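Long-range contacts in 4-hydroxy-3-methylbut-2-enyl diphosphate reductase, apicoplast (Plasmodium falciparum, PDB 4N7B), which catalyses the iron-sulfur-dependent reduction of (E)-4-hydroxy-3-methylbut-2-enyl diphosphate to isopentenyl and dimethylallyl diphosphate, the last step of the MEP pathway of isoprenoid synthesis: residues A[234-239]-A[518-523]; A[280-285]-A[306-311]; A[332-337]-A[356-361]; A[382-387]-A[414-419]; A[429-434]-A[475-480]. All blocks are in the same frame, centred on the assembly; numbering follows the deposited sequence.

Contact 1 (A[234-239]-A[518-523]); sequences VSRAIE and PKWKLP
Arg-236 faces Leu-522 where helix 232-247 is crossed by the irregular chain of 518-523, their CA atoms 6.3 Å apart. The second segment has no regular structure and ends at Pro-523, the N-cap of helix 524-533, a place that suits a proline because no helical N-H bond is lost there. Arg-236 carries the contact. Its chain is extended from CG to NE, with CG anti to the backbone N (chi1 177°), and this length lets it span the gap. NE donates to Lys-521 O at 3.0 Å, and that oxygen lies in the guanidinium plane, at its edge. NH2 and the same carbonyl also share a water, while Pro-523 CG covers one guanidinium face, 3.8 Å from NH2. NH1 turns to Thr-314 O, so the arginine ties three parts of the chain together. Beside it, Leu-522 CD2 sits 3.7 Å from Arg-236 O and 4.0 Å from Glu-239 CG, using the aliphatic part of the glutamate as an apolar wall. Trp-520 CB reaches Arg-236 CD at 4.1 Å, the indole and guanidinium planes nearly perpendicular. The indole approaches cluster ligand Cys-315 and the cluster itself: the C-terminal segment packs beside the iron-sulfur site of an IspH-family reductase.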
# COMPACT_ATOMS: atom_id res chain seq x y z
N VAL A 234 7.56 0.85 -1.52
CA VAL A 234 7.92 -0.48 -1.06
C VAL A 234 9.39 -0.75 -1.29
O VAL A 234 10.08 -1.21 -0.37
CB VAL A 234 7.03 -1.55 -1.73
CG1 VAL A 234 7.67 -2.93 -1.69
CG2 VAL A 234 5.64 -1.58 -1.05
N SER A 235 9.91 -0.45 -2.48
CA SER A 235 11.33 -0.76 -2.73
C SER A 235 12.21 0.08 -1.79
O SER A 235 13.17 -0.42 -1.22
CB SER A 235 11.72 -0.56 -4.19
OG SER A 235 11.42 0.76 -4.62
N ARG A 236 11.84 1.34 -1.60
CA ARG A 236 12.54 2.20 -0.64
C ARG A 236 12.53 1.64 0.78
O ARG A 236 13.52 1.68 1.50
CB ARG A 236 11.91 3.58 -0.66
CG ARG A 236 12.48 4.57 0.34
CD ARG A 236 11.85 5.93 0.06
NE ARG A 236 12.24 6.97 1.01
CZ ARG A 236 11.58 7.27 2.13
NH1 ARG A 236 10.51 6.57 2.49
NH2 ARG A 236 12.00 8.26 2.91
N ALA A 237 11.38 1.14 1.20
CA ALA A 237 11.24 0.66 2.56
C ALA A 237 12.09 -0.61 2.75
O ALA A 237 12.79 -0.77 3.76
CB ALA A 237 9.78 0.40 2.86
N ILE A 238 12.05 -1.51 1.78
CA ILE A 238 12.86 -2.72 1.85
C ILE A 238 14.34 -2.38 1.88
O ILE A 238 15.07 -2.85 2.75
CB ILE A 238 12.57 -3.66 0.67
CG1 ILE A 238 11.10 -4.09 0.69
CG2 ILE A 238 13.47 -4.88 0.73
CD1 ILE A 238 10.66 -4.92 -0.50
N GLU A 239 14.78 -1.54 0.95
CA GLU A 239 16.19 -1.17 0.90
C GLU A 239 16.61 -0.53 2.23
O GLU A 239 17.72 -0.74 2.71
CB GLU A 239 16.45 -0.24 -0.29
CG GLU A 239 17.93 0.12 -0.51
CD GLU A 239 18.17 0.94 -1.79
OE1 GLU A 239 19.35 1.26 -2.08
OE2 GLU A 239 17.19 1.25 -2.50
N PRO A 518 9.02 7.37 -9.18
CA PRO A 518 9.64 8.47 -8.43
C PRO A 518 11.09 8.17 -8.10
O PRO A 518 11.47 7.01 -7.92
CB PRO A 518 8.82 8.51 -7.14
CG PRO A 518 7.52 7.90 -7.50
CD PRO A 518 7.82 6.86 -8.53
N LYS A 519 11.89 9.22 -8.01
CA LYS A 519 13.30 9.10 -7.72
C LYS A 519 13.56 9.38 -6.25
O LYS A 519 14.48 10.10 -5.89
CB LYS A 519 14.08 10.05 -8.62
CG LYS A 519 14.28 9.44 -9.99
CD LYS A 519 14.19 10.46 -11.10
CE LYS A 519 14.41 9.80 -12.46
NZ LYS A 519 15.63 8.93 -12.48
N TRP A 520 12.76 8.79 -5.38
CA TRP A 520 12.99 8.96 -3.96
C TRP A 520 14.32 8.33 -3.54
O TRP A 520 14.68 7.26 -4.01
CB TRP A 520 11.83 8.36 -3.18
CG TRP A 520 10.49 8.92 -3.59
CD1 TRP A 520 10.23 10.14 -4.15
CD2 TRP A 520 9.22 8.26 -3.46
NE1 TRP A 520 8.88 10.28 -4.38
CE2 TRP A 520 8.24 9.14 -3.96
CE3 TRP A 520 8.83 7.01 -2.97
CZ2 TRP A 520 6.89 8.81 -3.99
CZ3 TRP A 520 7.48 6.69 -3.00
CH2 TRP A 520 6.53 7.59 -3.50
N LYS A 521 15.04 9.00 -2.65
CA LYS A 521 16.23 8.44 -2.04
C LYS A 521 15.85 7.84 -0.69
O LYS A 521 14.72 8.01 -0.24
CB LYS A 521 17.29 9.52 -1.87
CG LYS A 521 17.90 9.99 -3.19
CD LYS A 521 19.05 10.96 -2.94
CE LYS A 521 20.09 10.92 -4.08
NZ LYS A 521 19.72 11.73 -5.29
N LEU A 522 16.79 7.17 -0.03
CA LEU A 522 16.55 6.67 1.32
C LEU A 522 16.42 7.83 2.31
O LEU A 522 16.83 8.95 2.02
CB LEU A 522 17.69 5.74 1.75
CG LEU A 522 17.86 4.49 0.88
CD1 LEU A 522 19.09 3.73 1.29
CD2 LEU A 522 16.63 3.58 0.96
N PRO A 523 15.85 7.56 3.49
CA PRO A 523 15.71 8.57 4.55
C PRO A 523 17.03 9.28 4.80
O PRO A 523 18.07 8.64 4.85
CB PRO A 523 15.28 7.75 5.77
CG PRO A 523 14.53 6.59 5.17
CD PRO A 523 15.29 6.26 3.90
O HOH W 1 13.84 10.45 1.51

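Contact 2 (A[280-285]-A[306-311]); sequences NDVPDG and KKLIEI
Gly-285 N donates to Lys-306 O at 2.9 Å, and around this bond the two chains are pressed together. Gly-285 CA comes equally close to Lys-307 O, in a CA-H...O contact; glycine, with no side chain, accepts the positive phi of 83° easily. Lys-307, also at positive phi, is the C-prime residue of the Schellman motif ending helix 297-305. On the inner side Leu-308 CD2 packs against Val-282 CG1 at 3.6 Å and Pro-283 O at 3.2 Å. Val-282 and Leu-308 are both buried, and Tyr-253 and Leu-288 of neighbouring strands line the same region.

The outer side is polar and more exposed. Lys-306 runs past Asp-284 and bends at its last torsion (chi4 -78°), bringing NZ 3.0 Å from Asp-284 OD1 in a salt bridge and 3.2 Å from Val-282 O. The loose part is Asn-280, on the exposed rim, whose OD1 merely nears Lys-306 CE. With a carboxylate and a carbonyl both gripping NZ, the ammonium is probably stabilised in its charged form, pinning the loop before strand 287-290 to the end of the helix.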
# COMPACT_ATOMS: atom_id res chain seq x y z
N ASN A 280 8.69 -1.69 23.82
CA ASN A 280 9.46 -2.22 24.94
C ASN A 280 10.29 -3.42 24.53
O ASN A 280 11.25 -3.78 25.21
CB ASN A 280 8.54 -2.63 26.09
CG ASN A 280 8.02 -1.45 26.86
OD1 ASN A 280 8.60 -0.35 26.81
ND2 ASN A 280 6.94 -1.65 27.60
N ASP A 281 9.90 -4.03 23.41
CA ASP A 281 10.66 -5.14 22.85
C ASP A 281 11.92 -4.58 22.20
O ASP A 281 12.76 -5.34 21.72
CB ASP A 281 9.82 -5.89 21.81
CG ASP A 281 8.66 -6.64 22.43
OD1 ASP A 281 8.43 -6.49 23.65
OD2 ASP A 281 7.97 -7.38 21.69
N VAL A 282 12.03 -3.26 22.18
CA VAL A 282 13.21 -2.60 21.62
C VAL A 282 14.11 -2.02 22.70
O VAL A 282 13.70 -1.15 23.46
CB VAL A 282 12.82 -1.47 20.66
CG1 VAL A 282 14.08 -0.81 20.10
CG2 VAL A 282 11.94 -2.01 19.53
N PRO A 283 15.36 -2.51 22.77
CA PRO A 283 16.39 -1.94 23.64
C PRO A 283 16.55 -0.44 23.40
O PRO A 283 16.56 0.00 22.25
CB PRO A 283 17.66 -2.67 23.20
CG PRO A 283 17.18 -3.98 22.65
CD PRO A 283 15.84 -3.69 22.03
N ASP A 284 16.66 0.32 24.49
CA ASP A 284 16.95 1.75 24.39
C ASP A 284 18.25 1.95 23.61
O ASP A 284 19.14 1.11 23.65
CB ASP A 284 17.06 2.37 25.78
CG ASP A 284 15.77 2.26 26.57
OD1 ASP A 284 14.91 1.43 26.20
OD2 ASP A 284 15.62 3.00 27.57
N GLY A 285 18.36 3.07 22.89
CA GLY A 285 19.56 3.37 22.14
C GLY A 285 19.65 2.70 20.78
O GLY A 285 20.47 3.08 19.95
N LYS A 306 13.26 6.62 24.75
CA LYS A 306 14.16 5.48 24.77
C LYS A 306 15.44 5.77 24.00
O LYS A 306 16.28 4.89 23.82
CB LYS A 306 13.50 4.26 24.14
CG LYS A 306 12.35 3.70 24.93
CD LYS A 306 11.67 2.61 24.13
CE LYS A 306 11.03 1.57 25.03
NZ LYS A 306 12.06 0.63 25.57
N LYS A 307 15.59 7.01 23.56
CA LYS A 307 16.73 7.42 22.76
C LYS A 307 17.03 6.39 21.66
O LYS A 307 18.15 5.87 21.56
CB LYS A 307 17.95 7.64 23.67
CG LYS A 307 18.74 8.88 23.32
CD LYS A 307 18.91 9.81 24.52
CE LYS A 307 19.56 11.13 24.11
NZ LYS A 307 19.78 12.05 25.26
N LEU A 308 16.03 6.11 20.83
CA LEU A 308 16.21 5.19 19.72
C LEU A 308 16.70 5.92 18.48
O LEU A 308 16.45 7.12 18.32
CB LEU A 308 14.90 4.48 19.39
CG LEU A 308 14.27 3.66 20.51
CD1 LEU A 308 12.91 3.15 20.07
CD2 LEU A 308 15.19 2.51 20.89
N ILE A 309 17.40 5.20 17.61
CA ILE A 309 17.76 5.75 16.31
C ILE A 309 16.57 5.57 15.40
O ILE A 309 16.38 4.50 14.83
CB ILE A 309 18.93 5.01 15.64
CG1 ILE A 309 20.00 4.62 16.66
CG2 ILE A 309 19.52 5.89 14.55
CD1 ILE A 309 20.67 5.79 17.31
N GLU A 310 15.76 6.61 15.29
CA GLU A 310 14.58 6.58 14.45
C GLU A 310 14.95 6.67 12.98
O GLU A 310 15.55 7.64 12.53
CB GLU A 310 13.66 7.73 14.81
CG GLU A 310 13.05 7.62 16.18
CD GLU A 310 12.19 8.81 16.51
OE1 GLU A 310 12.74 9.79 17.06
OE2 GLU A 310 10.97 8.78 16.20
N ILE A 311 14.57 5.64 12.23
CA ILE A 311 14.78 5.63 10.79
C ILE A 311 13.44 5.43 10.08
O ILE A 311 12.88 4.34 10.09
CB ILE A 311 15.77 4.54 10.38
CG1 ILE A 311 17.15 4.91 10.94
CG2 ILE A 311 15.81 4.41 8.86
CD1 ILE A 311 18.28 4.11 10.36

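Contact 3 (A[332-337]-A[356-361]); sequences NYDIIL and CTHIVE
Asp-334 and His-358 join side chains at the start of two neighbouring parallel strands, the strands of a beta-alpha-beta unit whose crossover is helix 344-350. Ile-335, Ile-336 and Leu-337 pair with Thr-357, His-358 and Ile-359, and the short strand axes lie 4.6 Å apart at 21°. Four backbone bonds run alternately between them, from Ile-335 N to Cys-356 O, His-358 N to Ile-335 O, Leu-337 N to His-358 O and Val-360 N to Leu-337 O.

In His-358, CB lies 4.0 Å from Ile-335 O, and CG is a little farther from it. With CG anti to the carbonyl carbon (chi1 -48°), the ring stands beside the partner strand, and CD2 comes within 3.6 Å of that oxygen, which lies in the ring plane at its edge. CD2 and CE1, flanking NE2, both lie 3.7 Å from Asp-334 OD2. Phe-371 meets the imidazole edge-to-face. A histidine suits this edge strand because its ring can pack and its far nitrogen can still bond.

On the face of Ile-336, CG2 touches Val-360 CG1 at 3.7 Å, an apolar contact on the face also covered by Leu-369 and Phe-371. On the other face Thr-357 CG2 meets Leu-337 CB, while OG1 bonds to Ala-353 O. At the tip of the histidine, NE2 donates to Asp-334 OD2 at 2.8 Å, on the anti side of the carboxylate and 28° out of its plane.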
# COMPACT_ATOMS: atom_id res chain seq x y z
N ASN A 332 -7.90 25.11 11.58
CA ASN A 332 -9.22 24.87 12.18
C ASN A 332 -10.25 24.23 11.24
O ASN A 332 -11.44 24.56 11.29
CB ASN A 332 -9.79 26.16 12.77
CG ASN A 332 -10.86 25.88 13.81
OD1 ASN A 332 -10.71 24.98 14.63
ND2 ASN A 332 -11.95 26.66 13.78
N TYR A 333 -9.79 23.32 10.38
CA TYR A 333 -10.67 22.46 9.63
C TYR A 333 -10.92 21.22 10.46
O TYR A 333 -10.05 20.78 11.21
CB TYR A 333 -10.01 21.99 8.34
CG TYR A 333 -10.00 22.96 7.18
CD1 TYR A 333 -9.22 24.11 7.21
CD2 TYR A 333 -10.73 22.69 6.04
CE1 TYR A 333 -9.19 24.96 6.14
CE2 TYR A 333 -10.71 23.55 4.96
CZ TYR A 333 -9.93 24.68 5.00
OH TYR A 333 -9.92 25.54 3.92
N ASP A 334 -12.08 20.62 10.32
CA ASP A 334 -12.24 19.26 10.80
C ASP A 334 -11.91 18.40 9.61
O ASP A 334 -12.11 18.81 8.47
CB ASP A 334 -13.65 18.99 11.31
CG ASP A 334 -13.74 19.08 12.82
OD1 ASP A 334 -13.13 20.00 13.40
OD2 ASP A 334 -14.41 18.22 13.43
N ILE A 335 -11.40 17.21 9.87
CA ILE A 335 -10.88 16.38 8.79
C ILE A 335 -11.64 15.08 8.66
O ILE A 335 -11.82 14.37 9.65
CB ILE A 335 -9.41 16.07 9.01
CG1 ILE A 335 -8.56 17.25 8.52
CG2 ILE A 335 -9.00 14.83 8.24
CD1 ILE A 335 -7.86 17.97 9.60
N ILE A 336 -12.09 14.77 7.45
CA ILE A 336 -12.74 13.49 7.19
C ILE A 336 -11.75 12.57 6.52
O ILE A 336 -11.21 12.89 5.48
CB ILE A 336 -13.98 13.62 6.29
CG1 ILE A 336 -15.20 14.04 7.10
CG2 ILE A 336 -14.35 12.28 5.73
CD1 ILE A 336 -15.15 15.41 7.64
N LEU A 337 -11.51 11.42 7.13
CA LEU A 337 -10.53 10.47 6.65
C LEU A 337 -11.24 9.24 6.10
O LEU A 337 -11.77 8.45 6.88
CB LEU A 337 -9.61 10.05 7.79
CG LEU A 337 -8.61 8.91 7.52
CD1 LEU A 337 -7.90 9.11 6.21
CD2 LEU A 337 -7.62 8.84 8.66
N CYS A 356 -9.90 16.13 15.98
CA CYS A 356 -10.68 16.83 14.96
C CYS A 356 -10.78 16.01 13.67
O CYS A 356 -11.13 16.54 12.62
CB CYS A 356 -10.09 18.23 14.69
SG CYS A 356 -8.47 18.17 13.93
N THR A 357 -10.49 14.72 13.75
CA THR A 357 -10.61 13.85 12.59
C THR A 357 -11.76 12.85 12.76
O THR A 357 -12.08 12.42 13.88
CB THR A 357 -9.30 13.09 12.29
OG1 THR A 357 -8.25 14.02 12.00
CG2 THR A 357 -9.48 12.16 11.10
N HIS A 358 -12.39 12.50 11.65
CA HIS A 358 -13.51 11.56 11.64
C HIS A 358 -13.32 10.55 10.53
O HIS A 358 -13.28 10.91 9.36
CB HIS A 358 -14.80 12.33 11.42
CG HIS A 358 -14.93 13.53 12.30
ND1 HIS A 358 -15.81 13.58 13.36
CD2 HIS A 358 -14.27 14.71 12.29
CE1 HIS A 358 -15.69 14.75 13.97
NE2 HIS A 358 -14.77 15.45 13.34
N ILE A 359 -13.21 9.29 10.89
CA ILE A 359 -12.98 8.28 9.88
C ILE A 359 -14.28 7.81 9.26
O ILE A 359 -15.21 7.48 9.97
CB ILE A 359 -12.28 7.06 10.49
CG1 ILE A 359 -10.92 7.48 11.04
CG2 ILE A 359 -12.11 5.97 9.42
CD1 ILE A 359 -10.19 6.37 11.77
N VAL A 360 -14.34 7.75 7.93
CA VAL A 360 -15.46 7.08 7.30
C VAL A 360 -14.99 5.89 6.48
O VAL A 360 -14.10 6.01 5.64
CB VAL A 360 -16.35 8.05 6.46
CG1 VAL A 360 -16.36 9.43 7.10
CG2 VAL A 360 -15.90 8.13 5.05
N GLU A 361 -15.56 4.71 6.74
CA GLU A 361 -15.24 3.55 5.92
C GLU A 361 -16.36 3.18 4.97
O GLU A 361 -16.19 2.32 4.10
CB GLU A 361 -14.83 2.33 6.76
CG GLU A 361 -15.30 2.32 8.17
CD GLU A 361 -14.90 1.04 8.90
OE1 GLU A 361 -13.85 0.46 8.56
OE2 GLU A 361 -15.65 0.61 9.81

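Contact 4 (A[382-387]-A[414-419]); sequences QTTLSM and YATTNR. With F3S (Fe3-s4 cluster), chain B.
The ring of Tyr-414 has Ala-415 CB over the centre of one face, 4.0 Å above the plane, and cluster sulfur S3 approaches obliquely, 3.8 Å from Tyr-414 CE1; Tyr-414 OH bonds to Lys-232 N. A second flat group, the Arg-419 guanidinium, sends NH1 to Ala-415 O, 18° from the guanidinium plane, and also forms a salt bridge with Glu-515.

These residues belong to the cluster pocket of the IspH fold: Thr-383 and Tyr-414 line it, and helix 414-427 begins directly after the cluster ligand Cys-413. Residues 382-385 form a type I beta turn that brings Thr-383 to the cluster, OG1 3.4 Å from sulfur S4. The same hydroxyl bonds to Glu-345, by similarity the proton donor, and Thr-383 probably also binds substrate. A small branched hydroxyl suits a site where cluster, the probable acid and probably substrate meet.

Thr-416, on the first turn of the helix, faces the turn of 382-385 and meets it with both branches. With OG1 anti to the carbonyl carbon (chi1 -64°), CG2 is left anti to the backbone N and rests 3.4 Å from Leu-385 O, while OG1 points toward Thr-383 O in a weak and unsettled bond. Farther out, flexible Met-387 crosses Thr-417 at about a right angle, with SD 3.9 Å from Thr-417 CG2 and CE 3.8 Å from Thr-417 O.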
# COMPACT_ATOMS: atom_id res chain seq x y z
N GLN A 382 -7.16 7.05 2.61
CA GLN A 382 -6.18 5.97 2.54
C GLN A 382 -5.59 5.92 1.12
O GLN A 382 -6.31 6.06 0.13
CB GLN A 382 -6.87 4.66 2.88
CG GLN A 382 -5.97 3.47 3.14
CD GLN A 382 -6.76 2.29 3.65
OE1 GLN A 382 -7.83 2.45 4.21
NE2 GLN A 382 -6.25 1.08 3.44
N THR A 383 -4.29 5.67 1.02
CA THR A 383 -3.59 5.75 -0.27
C THR A 383 -3.92 4.62 -1.22
O THR A 383 -3.70 4.74 -2.42
CB THR A 383 -2.06 5.73 -0.08
OG1 THR A 383 -1.67 4.49 0.52
CG2 THR A 383 -1.63 6.86 0.79
N THR A 384 -4.45 3.52 -0.69
CA THR A 384 -4.62 2.28 -1.43
C THR A 384 -6.07 1.86 -1.68
O THR A 384 -6.34 0.70 -1.97
CB THR A 384 -3.96 1.15 -0.66
OG1 THR A 384 -4.39 1.20 0.70
CG2 THR A 384 -2.43 1.27 -0.71
N LEU A 385 -7.01 2.79 -1.60
CA LEU A 385 -8.42 2.45 -1.80
C LEU A 385 -8.72 2.00 -3.24
O LEU A 385 -7.94 2.22 -4.17
CB LEU A 385 -9.29 3.66 -1.46
CG LEU A 385 -9.23 4.11 -0.00
CD1 LEU A 385 -10.20 5.25 0.22
CD2 LEU A 385 -9.53 2.94 0.94
N SER A 386 -9.85 1.33 -3.40
CA SER A 386 -10.48 1.17 -4.69
C SER A 386 -10.87 2.55 -5.18
O SER A 386 -11.51 3.30 -4.45
CB SER A 386 -11.76 0.35 -4.54
OG SER A 386 -12.61 0.57 -5.64
N MET A 387 -10.50 2.89 -6.41
CA MET A 387 -10.88 4.18 -6.97
C MET A 387 -12.39 4.25 -7.12
O MET A 387 -12.97 5.32 -7.03
CB MET A 387 -10.22 4.40 -8.32
CG MET A 387 -8.71 4.52 -8.23
SD MET A 387 -7.99 5.14 -9.76
CE MET A 387 -8.12 3.74 -10.79
N TYR A 414 -0.04 7.11 -6.96
CA TYR A 414 0.16 6.85 -8.37
C TYR A 414 0.17 5.34 -8.61
O TYR A 414 -0.32 4.86 -9.64
CB TYR A 414 1.49 7.51 -8.85
CG TYR A 414 2.68 6.70 -8.44
CD1 TYR A 414 3.15 6.73 -7.13
CD2 TYR A 414 3.30 5.84 -9.34
CE1 TYR A 414 4.22 5.94 -6.74
CE2 TYR A 414 4.36 5.06 -8.97
CZ TYR A 414 4.82 5.11 -7.68
OH TYR A 414 5.87 4.32 -7.32
N ALA A 415 0.70 4.57 -7.65
CA ALA A 415 0.88 3.13 -7.86
C ALA A 415 -0.44 2.39 -7.81
O ALA A 415 -0.70 1.49 -8.60
CB ALA A 415 1.85 2.54 -6.84
N THR A 416 -1.29 2.81 -6.88
CA THR A 416 -2.63 2.24 -6.73
C THR A 416 -3.47 2.56 -7.99
O THR A 416 -4.05 1.69 -8.64
CB THR A 416 -3.25 2.83 -5.49
OG1 THR A 416 -2.49 2.41 -4.35
CG2 THR A 416 -4.70 2.39 -5.33
N THR A 417 -3.47 3.83 -8.35
CA THR A 417 -4.19 4.29 -9.54
C THR A 417 -3.72 3.53 -10.79
O THR A 417 -4.51 3.02 -11.57
CB THR A 417 -3.92 5.80 -9.77
OG1 THR A 417 -4.48 6.55 -8.69
CG2 THR A 417 -4.51 6.28 -11.09
N ASN A 418 -2.41 3.48 -10.96
CA ASN A 418 -1.85 2.87 -12.15
C ASN A 418 -2.15 1.39 -12.22
O ASN A 418 -2.45 0.87 -13.30
CB ASN A 418 -0.34 3.08 -12.18
CG ASN A 418 0.07 4.50 -12.49
OD1 ASN A 418 -0.75 5.33 -12.87
ND2 ASN A 418 1.36 4.78 -12.36
N ARG A 419 -2.01 0.68 -11.12
CA ARG A 419 -2.23 -0.76 -11.18
C ARG A 419 -3.71 -1.10 -11.43
O ARG A 419 -4.00 -1.99 -12.23
CB ARG A 419 -1.70 -1.45 -9.93
CG ARG A 419 -0.20 -1.72 -10.03
CD ARG A 419 0.50 -1.47 -8.72
NE ARG A 419 1.94 -1.48 -8.93
CZ ARG A 419 2.64 -0.45 -9.40
NH1 ARG A 419 2.03 0.69 -9.72
NH2 ARG A 419 3.95 -0.56 -9.56
FE1 F3S B . 3.43 2.24 -2.50
FE3 F3S B . 3.57 4.59 -1.19
FE4 F3S B . 1.47 3.95 -2.74
S1 F3S B . 3.98 2.57 -0.40
S2 F3S B . 1.27 1.74 -2.65
S3 F3S B . 3.56 4.29 -3.36
S4 F3S B . 1.43 5.03 -0.82

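Contact 5 (A[429-434]-A[475-480]); sequences KCDLTI and VNKIAL
Cys-430 SG nestles against Ala-479, 3.6 Å from its CB and 3.5 Å from its backbone N. The alanine is small enough to leave a hollow into which the sulfur fits, and Thr-433 OG1 touches the same CB at 3.7 Å from another direction while bonding to Ser-451. On the other face of the sheet the bumps are larger. Leu-480 CG is anti to its N (chi1 173°), which carries CD1 over the strand to lie 3.8 Å from Ile-434 CG2, and Ile-434 CD1 reaches back to Ile-478 CG2. Phe-494 of helix 488-499 packs against both Ile-434 and Leu-480, so beta-branched and leucine side chains suit this buried face.

The two strands are neighbours in a five-stranded parallel sheet, Leu-432, Thr-433 and Ile-434 pairing with Ile-478, Ala-479 and Leu-480; the short axes are 29° apart. Bonds run from Ala-479 N to Leu-432 O and from Ile-434 N to Ala-479 O.

Before the pairing starts, Asp-431 projects toward 475-477. Its CB packs on Val-475 CB at 4.0 Å, and OD2 is gripped by two N-H groups from opposite faces of the carboxylate plane: Lys-477 N at 3.0 Å and Asn-476 N at 3.2 Å. In return Lys-477 O takes Asp-431 N at 2.8 Å and, more weakly, Leu-432 N.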
# COMPACT_ATOMS: atom_id res chain seq x y z
N LYS A 429 -11.50 -8.45 -21.30
CA LYS A 429 -11.25 -9.36 -22.43
C LYS A 429 -11.02 -10.78 -21.90
O LYS A 429 -10.89 -11.72 -22.68
CB LYS A 429 -10.00 -8.94 -23.19
CG LYS A 429 -10.25 -7.94 -24.29
CD LYS A 429 -9.78 -6.55 -23.90
CE LYS A 429 -10.78 -5.48 -24.35
NZ LYS A 429 -10.99 -5.50 -25.83
N CYS A 430 -10.94 -10.90 -20.58
CA CYS A 430 -10.50 -12.14 -19.93
C CYS A 430 -11.62 -12.89 -19.20
O CYS A 430 -12.67 -12.33 -18.92
CB CYS A 430 -9.39 -11.81 -18.93
SG CYS A 430 -7.88 -11.06 -19.69
N ASP A 431 -11.36 -14.16 -18.89
CA ASP A 431 -12.29 -15.04 -18.18
C ASP A 431 -11.93 -15.10 -16.70
O ASP A 431 -12.76 -15.44 -15.87
CB ASP A 431 -12.19 -16.44 -18.77
CG ASP A 431 -12.39 -16.45 -20.28
OD1 ASP A 431 -13.42 -15.94 -20.75
OD2 ASP A 431 -11.51 -16.98 -20.99
N LEU A 432 -10.68 -14.78 -16.38
CA LEU A 432 -10.21 -14.84 -15.01
C LEU A 432 -9.07 -13.85 -14.78
O LEU A 432 -8.18 -13.71 -15.62
CB LEU A 432 -9.71 -16.25 -14.70
CG LEU A 432 -8.99 -16.36 -13.36
CD1 LEU A 432 -10.01 -16.33 -12.22
CD2 LEU A 432 -8.17 -17.64 -13.31
N THR A 433 -9.08 -13.22 -13.61
CA THR A 433 -8.00 -12.35 -13.19
C THR A 433 -7.26 -12.99 -12.02
O THR A 433 -7.88 -13.39 -11.03
CB THR A 433 -8.52 -10.96 -12.76
OG1 THR A 433 -8.99 -10.23 -13.90
CG2 THR A 433 -7.39 -10.17 -12.09
N ILE A 434 -5.94 -13.10 -12.13
CA ILE A 434 -5.11 -13.57 -11.03
C ILE A 434 -4.27 -12.42 -10.52
O ILE A 434 -3.50 -11.82 -11.28
CB ILE A 434 -4.17 -14.70 -11.42
CG1 ILE A 434 -4.96 -15.95 -11.76
CG2 ILE A 434 -3.21 -15.00 -10.27
CD1 ILE A 434 -4.11 -17.05 -12.32
N VAL A 475 -10.93 -21.84 -18.68
CA VAL A 475 -10.51 -20.46 -18.88
C VAL A 475 -9.40 -20.37 -19.91
O VAL A 475 -8.35 -21.02 -19.81
CB VAL A 475 -10.19 -19.69 -17.56
CG1 VAL A 475 -10.68 -20.46 -16.33
CG2 VAL A 475 -8.75 -19.32 -17.47
N ASN A 476 -9.68 -19.56 -20.93
CA ASN A 476 -8.79 -19.38 -22.07
C ASN A 476 -8.00 -18.10 -21.99
O ASN A 476 -6.90 -18.02 -22.51
CB ASN A 476 -9.61 -19.41 -23.36
CG ASN A 476 -10.33 -20.73 -23.55
OD1 ASN A 476 -9.77 -21.80 -23.31
ND2 ASN A 476 -11.58 -20.65 -23.96
N LYS A 477 -8.56 -17.08 -21.36
CA LYS A 477 -7.83 -15.82 -21.22
C LYS A 477 -7.73 -15.37 -19.78
O LYS A 477 -8.73 -15.24 -19.07
CB LYS A 477 -8.48 -14.74 -22.07
CG LYS A 477 -8.72 -15.19 -23.51
CD LYS A 477 -8.61 -14.04 -24.49
CE LYS A 477 -9.33 -14.36 -25.79
NZ LYS A 477 -9.06 -15.74 -26.28
N ILE A 478 -6.49 -15.13 -19.36
CA ILE A 478 -6.17 -14.72 -18.01
C ILE A 478 -5.47 -13.36 -17.98
O ILE A 478 -4.51 -13.09 -18.72
CB ILE A 478 -5.25 -15.74 -17.37
CG1 ILE A 478 -5.97 -17.07 -17.28
CG2 ILE A 478 -4.74 -15.26 -16.02
CD1 ILE A 478 -5.06 -18.21 -16.93
N ALA A 479 -5.96 -12.50 -17.10
CA ALA A 479 -5.33 -11.23 -16.81
C ALA A 479 -4.44 -11.46 -15.59
O ALA A 479 -4.93 -11.89 -14.54
CB ALA A 479 -6.40 -10.21 -16.49
N LEU A 480 -3.12 -11.25 -15.72
CA LEU A 480 -2.24 -11.51 -14.58
C LEU A 480 -1.55 -10.23 -14.12
O LEU A 480 -0.88 -9.57 -14.91
CB LEU A 480 -1.20 -12.56 -14.92
CG LEU A 480 -0.10 -12.82 -13.89
CD1 LEU A 480 -0.65 -13.45 -12.61
CD2 LEU A 480 0.99 -13.71 -14.49

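Overall arrangement
Contact 1 brings together distant parts of the chain, and the other four fall in sequence between its segments, in the order 2, 3, 4, 5. Contacts 3 and 5 pair strands of two parallel sheets, and contact 2 lies at the edge of a third. These three lie far apart: centres about 31 Å between 2 and 3, 40 Å between 3 and 5, and 48 Å between 2 and 5. Contacts 1 and 4 lie between these sheets, beside the cluster, and touch through Pro-518 and Tyr-414; contact 4 also touches contact 3 through Gln-382 and Leu-337. Helix 414-427 of contact 4 leads directly into strand 432-436 of contact 5. The three sheets thus surround a shared central iron-sulfur site.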